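Local coordinates for manganese-binding protein (Chlamydia trachomatis, PDB 6NSI) that binds ferrous, manganese and nickel ions, preferring iron, and delivers them to the permease of an ABC transporter for import into the cytoplasm, at residues 162-167 / 173-178; 112-117 / 137-142. One frame throughout, in Å; residues are numbered along the deposited sequence.

Interaction 1 (162-167 / 173-178); sequences RYLVTG and YFTRRY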
loop_
_atom_site.group_PDB
_atom_site.type_symbol
_atom_site.label_atom_id
_atom_site.label_comp_id
_atom_site.label_asym_id
_atom_site.label_seq_id
_atom_site.Cartn_x
_atom_site.Cartn_y
_atom_site.Cartn_z
ATOM N N ARG A 162 -4.598 -3.819 -19.526
ATOM C CA ARG A 162 -4.309 -2.967 -18.362
ATOM C C ARG A 162 -5.587 -2.747 -17.554
ATOM O O ARG A 162 -6.155 -1.654 -17.487
ATOM C CB ARG A 162 -3.695 -1.649 -18.812
ATOM C CG ARG A 162 -2.227 -1.787 -19.202
ATOM C CD ARG A 162 -1.708 -0.508 -19.906
ATOM N NE ARG A 162 -0.494 -0.804 -20.682
ATOM C CZ ARG A 162 0.228 0.109 -21.328
ATOM N NH1 ARG A 162 -0.141 1.385 -21.311
ATOM N NH2 ARG A 162 1.321 -0.252 -21.998
ATOM N N TYR A 163 -6.044 -3.831 -16.937
ATOM C CA TYR A 163 -7.296 -3.850 -16.182
ATOM C C TYR A 163 -7.027 -4.781 -15.014
ATOM O O TYR A 163 -6.802 -5.984 -15.226
ATOM C CB TYR A 163 -8.471 -4.338 -17.045
ATOM C CG TYR A 163 -8.788 -3.376 -18.171
ATOM C CD1 TYR A 163 -9.593 -2.269 -17.948
ATOM C CD2 TYR A 163 -8.240 -3.553 -19.440
ATOM C CE1 TYR A 163 -9.868 -1.357 -18.965
ATOM C CE2 TYR A 163 -8.503 -2.653 -20.472
ATOM C CZ TYR A 163 -9.318 -1.562 -20.224
ATOM O OH TYR A 163 -9.585 -0.671 -21.226
ATOM N N LEU A 164 -6.987 -4.214 -13.807
ATOM C CA LEU A 164 -6.466 -4.880 -12.617
ATOM C C LEU A 164 -7.614 -5.247 -11.676
ATOM O O LEU A 164 -8.186 -4.374 -11.007
ATOM C CB LEU A 164 -5.443 -3.988 -11.910
ATOM C CG LEU A 164 -4.850 -4.548 -10.611
ATOM C CD1 LEU A 164 -4.149 -5.892 -10.852
ATOM C CD2 LEU A 164 -3.909 -3.515 -10.022
ATOM N N VAL A 165 -7.931 -6.537 -11.608
ATOM C CA VAL A 165 -9.020 -7.034 -10.768
ATOM C C VAL A 165 -8.401 -7.663 -9.524
ATOM O O VAL A 165 -7.684 -8.665 -9.621
ATOM C CB VAL A 165 -9.902 -8.047 -11.521
ATOM C CG1 VAL A 165 -11.038 -8.544 -10.607
ATOM C CG2 VAL A 165 -10.474 -7.432 -12.811
ATOM N N THR A 166 -8.671 -7.091 -8.355
ATOM C CA THR A 166 -8.085 -7.571 -7.110
ATOM C C THR A 166 -9.164 -7.848 -6.067
ATOM O O THR A 166 -10.356 -7.645 -6.301
ATOM C CB THR A 166 -7.090 -6.562 -6.535
ATOM O OG1 THR A 166 -7.813 -5.390 -6.122
ATOM C CG2 THR A 166 -6.036 -6.203 -7.588
ATOM N N GLY A 167 -8.705 -8.326 -4.900
ATOM C CA GLY A 167 -9.624 -8.702 -3.838
ATOM C C GLY A 167 -10.344 -7.511 -3.230
ATOM O O GLY A 167 -11.576 -7.520 -3.105
ATOM N N TYR A 173 -3.906 3.729 -6.235
ATOM C CA TYR A 173 -2.747 4.586 -6.509
ATOM C C TYR A 173 -1.801 3.931 -7.508
ATOM O O TYR A 173 -1.310 4.583 -8.440
ATOM C CB TYR A 173 -2.008 4.910 -5.210
ATOM C CG TYR A 173 -2.821 5.774 -4.280
ATOM C CD1 TYR A 173 -3.553 5.208 -3.240
ATOM C CD2 TYR A 173 -2.859 7.150 -4.443
ATOM C CE1 TYR A 173 -4.297 5.993 -2.381
ATOM C CE2 TYR A 173 -3.607 7.944 -3.602
ATOM C CZ TYR A 173 -4.321 7.369 -2.567
ATOM O OH TYR A 173 -5.065 8.162 -1.721
ATOM N N PHE A 174 -1.503 2.649 -7.289
ATOM C CA PHE A 174 -0.720 1.845 -8.217
ATOM C C PHE A 174 -1.260 1.961 -9.639
ATOM O O PHE A 174 -0.508 2.187 -10.600
ATOM C CB PHE A 174 -0.766 0.387 -7.712
ATOM C CG PHE A 174 0.024 -0.596 -8.528
ATOM C CD1 PHE A 174 -0.539 -1.212 -9.654
ATOM C CD2 PHE A 174 1.306 -0.953 -8.137
ATOM C CE1 PHE A 174 0.180 -2.123 -10.387
ATOM C CE2 PHE A 174 2.040 -1.868 -8.865
ATOM C CZ PHE A 174 1.473 -2.467 -9.988
ATOM N N THR A 175 -2.574 1.784 -9.786
ATOM C CA THR A 175 -3.204 1.763 -11.100
ATOM C C THR A 175 -3.123 3.127 -11.776
ATOM O O THR A 175 -2.859 3.223 -12.981
ATOM C CB THR A 175 -4.668 1.347 -10.943
ATOM O OG1 THR A 175 -4.747 -0.003 -10.427
ATOM C CG2 THR A 175 -5.407 1.477 -12.277
ATOM N N ARG A 176 -3.395 4.187 -11.015
ATOM C CA ARG A 176 -3.338 5.546 -11.547
ATOM C C ARG A 176 -1.922 5.903 -12.013
ATOM O O ARG A 176 -1.745 6.524 -13.070
ATOM C CB ARG A 176 -3.834 6.527 -10.472
ATOM C CG ARG A 176 -4.128 7.961 -10.969
ATOM C CD ARG A 176 -4.486 8.917 -9.802
ATOM N NE ARG A 176 -3.403 9.022 -8.818
ATOM C CZ ARG A 176 -3.405 9.831 -7.748
ATOM N NH1 ARG A 176 -4.452 10.622 -7.496
ATOM N NH2 ARG A 176 -2.353 9.857 -6.920
ATOM N N ARG A 177 -0.899 5.504 -11.246
ATOM C CA ARG A 177 0.476 5.820 -11.622
ATOM C C ARG A 177 0.976 4.951 -12.771
ATOM O O ARG A 177 1.497 5.471 -13.762
ATOM C CB ARG A 177 1.426 5.672 -10.427
ATOM C CG ARG A 177 2.902 5.926 -10.865
ATOM C CD ARG A 177 3.795 6.373 -9.733
ATOM N NE ARG A 177 5.127 6.819 -10.161
ATOM C CZ ARG A 177 5.435 8.083 -10.474
ATOM N NH1 ARG A 177 4.505 9.035 -10.437
ATOM N NH2 ARG A 177 6.680 8.412 -10.824
ATOM N N TYR A 178 0.853 3.624 -12.647
ATOM C CA TYR A 178 1.613 2.700 -13.487
ATOM C C TYR A 178 0.823 2.088 -14.625
ATOM O O TYR A 178 1.433 1.554 -15.557
ATOM C CB TYR A 178 2.164 1.531 -12.660
ATOM C CG TYR A 178 3.118 1.949 -11.576
ATOM C CD1 TYR A 178 4.320 2.582 -11.886
ATOM C CD2 TYR A 178 2.807 1.720 -10.240
ATOM C CE1 TYR A 178 5.196 2.974 -10.886
ATOM C CE2 TYR A 178 3.667 2.097 -9.236
ATOM C CZ TYR A 178 4.867 2.719 -9.558
ATOM O OH TYR A 178 5.717 3.098 -8.534
#
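The hydroxyl OG1 of Thr175 is hydrogen-bonded to Phe171 O, one turn earlier in the chain, and the methyl CD2 of Leu164 packs against the same oxygen at 3.6 Å. The threonine torsion explains this double role. With OG1 beside its own backbone N (chi1 -64°), the hydroxyl can reach the preceding turn and still face the strand. The bond to Phe171 O gives the buried hydroxyl a polar partner, which probably lessens the cost of setting a methyl beside it.

The same methyl is shared with a second neighbour. Leu164 CD2 stands 4.1 Å from Phe174 CD1, meeting the ring obliquely, and the two side chains cross at about a right angle. One methyl thus touches two consecutive helix residues, reached because CG of Leu164 extends away from its backbone N (chi1 178°). The phenyl ring is also braced within its own helix, where Tyr178 CD2 sits 3.7 Å above the plane of the Phe174 ring, displaced toward the rim. Ile277 of helix 266-280 adds to the apolar cluster, touching both Leu164 and Phe174, while Leu154 packs on Phe174.

Strand 164-165 pairs in parallel with strand 194-195, and the connection to helix 172-178 carries His168; this is a short beta-alpha unit whose connection supplies a ligand of the iron(III) ion, with the Phe174 side chain about 12 Å from the metal. No hydrogen bond joins the two segments, which implies that strand and helix meet here by van der Waals contact, the buried apolar surface admitting a hydroxyl whose hydrogen bond is made to Phe171 O.

Interaction 2 (112-117 / 137-142); sequences AAVKEM and DQILSE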
loop_
_atom_site.group_PDB
_atom_site.type_symbol
_atom_site.label_atom_id
_atom_site.label_comp_id
_atom_site.label_asym_id
_atom_site.label_seq_id
_atom_site.Cartn_x
_atom_site.Cartn_y
_atom_site.Cartn_z
ATOM N N ALA A 112 8.220 10.041 -1.137
ATOM C CA ALA A 112 7.902 11.264 -0.405
ATOM C C ALA A 112 7.579 10.968 1.057
ATOM O O ALA A 112 8.016 11.695 1.956
ATOM C CB ALA A 112 6.737 11.988 -1.076
ATOM N N ALA A 113 6.809 9.899 1.311
ATOM C CA ALA A 113 6.558 9.466 2.683
ATOM C C ALA A 113 7.866 9.205 3.422
ATOM O O ALA A 113 8.047 9.631 4.568
ATOM C CB ALA A 113 5.686 8.205 2.679
ATOM N N VAL A 114 8.792 8.494 2.780
ATOM C CA VAL A 114 10.074 8.227 3.419
ATOM C C VAL A 114 10.835 9.525 3.672
ATOM O O VAL A 114 11.531 9.656 4.692
ATOM C CB VAL A 114 10.874 7.226 2.570
ATOM C CG1 VAL A 114 12.302 7.128 3.054
ATOM C CG2 VAL A 114 10.192 5.855 2.625
ATOM N N LYS A 115 10.644 10.516 2.805
ATOM C CA LYS A 115 11.296 11.831 3.008
ATOM C C LYS A 115 10.797 12.415 4.325
ATOM O O LYS A 115 11.600 12.969 5.042
ATOM C CB LYS A 115 11.027 12.784 1.845
ATOM C CG LYS A 115 12.218 13.646 1.459
ATOM C CD LYS A 115 11.991 14.474 0.229
ATOM C CE LYS A 115 11.460 13.645 -0.916
ATOM N NZ LYS A 115 12.480 12.715 -1.447
ATOM N N GLU A 116 9.507 12.279 4.608
ATOM C CA GLU A 116 8.955 12.785 5.861
ATOM C C GLU A 116 9.449 11.970 7.050
ATOM O O GLU A 116 9.719 12.529 8.117
ATOM C CB GLU A 116 7.429 12.775 5.809
ATOM C CG GLU A 116 6.851 13.609 4.684
ATOM C CD GLU A 116 7.212 15.072 4.810
ATOM O OE1 GLU A 116 7.155 15.612 5.937
ATOM O OE2 GLU A 116 7.561 15.679 3.778
ATOM N N MET A 117 9.557 10.647 6.891
ATOM C CA MET A 117 10.147 9.817 7.937
ATOM C C MET A 117 11.534 10.321 8.321
ATOM O O MET A 117 11.814 10.561 9.499
ATOM C CB MET A 117 10.237 8.365 7.481
ATOM C CG MET A 117 8.907 7.696 7.107
ATOM S SD MET A 117 9.255 5.987 6.650
ATOM C CE MET A 117 7.901 5.620 5.513
ATOM N N ASP A 137 19.385 9.259 2.101
ATOM C CA ASP A 137 19.841 9.470 0.735
ATOM C C ASP A 137 19.932 8.154 -0.018
ATOM O O ASP A 137 19.524 8.064 -1.183
ATOM C CB ASP A 137 21.202 10.162 0.739
ATOM C CG ASP A 137 21.139 11.558 1.301
ATOM O OD1 ASP A 137 20.020 12.108 1.391
ATOM O OD2 ASP A 137 22.209 12.107 1.645
ATOM N N GLN A 138 20.461 7.119 0.635
ATOM C CA GLN A 138 20.633 5.842 -0.042
ATOM C C GLN A 138 19.286 5.200 -0.365
ATOM O O GLN A 138 19.031 4.830 -1.517
ATOM C CB GLN A 138 21.496 4.908 0.804
ATOM C CG GLN A 138 22.018 3.707 0.033
ATOM C CD GLN A 138 22.562 4.072 -1.351
ATOM O OE1 GLN A 138 23.247 5.087 -1.522
ATOM N NE2 GLN A 138 22.265 3.233 -2.343
ATOM N N ILE A 139 18.399 5.070 0.627
ATOM C CA ILE A 139 17.147 4.365 0.356
ATOM C C ILE A 139 16.283 5.163 -0.615
ATOM O O ILE A 139 15.631 4.591 -1.500
ATOM C CB ILE A 139 16.397 4.033 1.665
ATOM C CG1 ILE A 139 15.164 3.168 1.357
ATOM C CG2 ILE A 139 16.020 5.286 2.438
ATOM C CD1 ILE A 139 15.489 1.984 0.442
ATOM N N LEU A 140 16.293 6.494 -0.495
ATOM C CA LEU A 140 15.495 7.328 -1.388
ATOM C C LEU A 140 15.922 7.173 -2.845
ATOM O O LEU A 140 15.073 7.147 -3.745
ATOM C CB LEU A 140 15.582 8.790 -0.966
ATOM C CG LEU A 140 14.729 9.186 0.240
ATOM C CD1 LEU A 140 15.146 10.587 0.745
ATOM C CD2 LEU A 140 13.262 9.133 -0.135
ATOM N N SER A 141 17.229 7.085 -3.107
ATOM C CA SER A 141 17.664 6.900 -4.491
ATOM C C SER A 141 17.422 5.471 -4.963
ATOM O O SER A 141 17.214 5.233 -6.163
ATOM C CB SER A 141 19.139 7.262 -4.636
ATOM O OG SER A 141 19.927 6.330 -3.930
ATOM N N GLU A 142 17.454 4.508 -4.042
ATOM C CA GLU A 142 17.084 3.148 -4.405
ATOM C C GLU A 142 15.601 3.064 -4.761
ATOM O O GLU A 142 15.221 2.359 -5.706
ATOM C CB GLU A 142 17.440 2.197 -3.264
ATOM C CG GLU A 142 18.922 1.845 -3.188
ATOM C CD GLU A 142 19.274 1.034 -1.949
ATOM O OE1 GLU A 142 20.317 1.308 -1.320
ATOM O OE2 GLU A 142 18.502 0.122 -1.591
#
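Val114 and Leu140, whose CA atoms are the nearest across the contact, carry its main theme, apolar packing. Helices 107-124 and 129-154, successive in the chain, form a hairpin; over the short segments their N-to-C directions differ by 173°, nearly antiparallel, with axes 10.2 Å apart. Val114 CG1 rests 3.9 Å from Leu140 CD2, the two side chains sliding past each other in opposite directions. The same valine methyl, CG1, also meets Ile139 CG2 at 4.2 Å, here at about a right angle. CG1 of Val114 trails away from its backbone N (chi1 169°), and from there it touches both neighbours. Cys14 of helix 9-19 touches Val114 too.

A charged group joins the apolar surface at its outer margin. Lys115 begins by running beside the interface, then bends at its last two torsions and folds NZ back over the isobutyl end of Leu140, 3.9 Å from CD2 and 4.1 Å from CD1. This is contact without a bond.

The side-chain hydrogen bonds within the segments belong to helix 129-154. Gln138 O accepts both Glu142 N and Ser141 OG, the hydroxyl at 3.0 Å and tilted from the carbonyl plane. Gln138 NE2 gives Glu142 OE1 a bond of 2.9 Å (158° at the hydrogen); OE1 lies close to the glutamine amide plane and accepts through its anti lone pair, away from OE2.

Helix 129-154, the longest of the chain, is consistent with the long helix linking the two lobes in this family, and helix 107-124 packs on its earlier part, away from the metal site. Contact across the hairpin thus comes from Val114, Ile139 and Leu140 with the lysine chain added, while Arg17 ties Glu142 to helix 9-19 by a salt bridge.

Overall arrangement
Helix 129-154 relates the two contacts: interaction 2 uses its earlier half, whereas in interaction 1 its later residue Leu154 covers Phe174. The centres lie 24 Å apart and the contacts do not touch. Interaction 1 is wholly buried, joins a strand to a helix near the iron site, and mixes aliphatic, aromatic and hydroxyl surfaces. Interaction 2, away from the annotated sites, zips two antiparallel helices with aliphatic groups and is only partly buried, and a lysine lies at its exposed margin. Thr175 OG1 in interaction 1 bonds to Phe171 O, and Ser141, Gln138 and Glu142 in interaction 2 bond within their helix, illustrating contacts that carry no hydrogen bond between their segments.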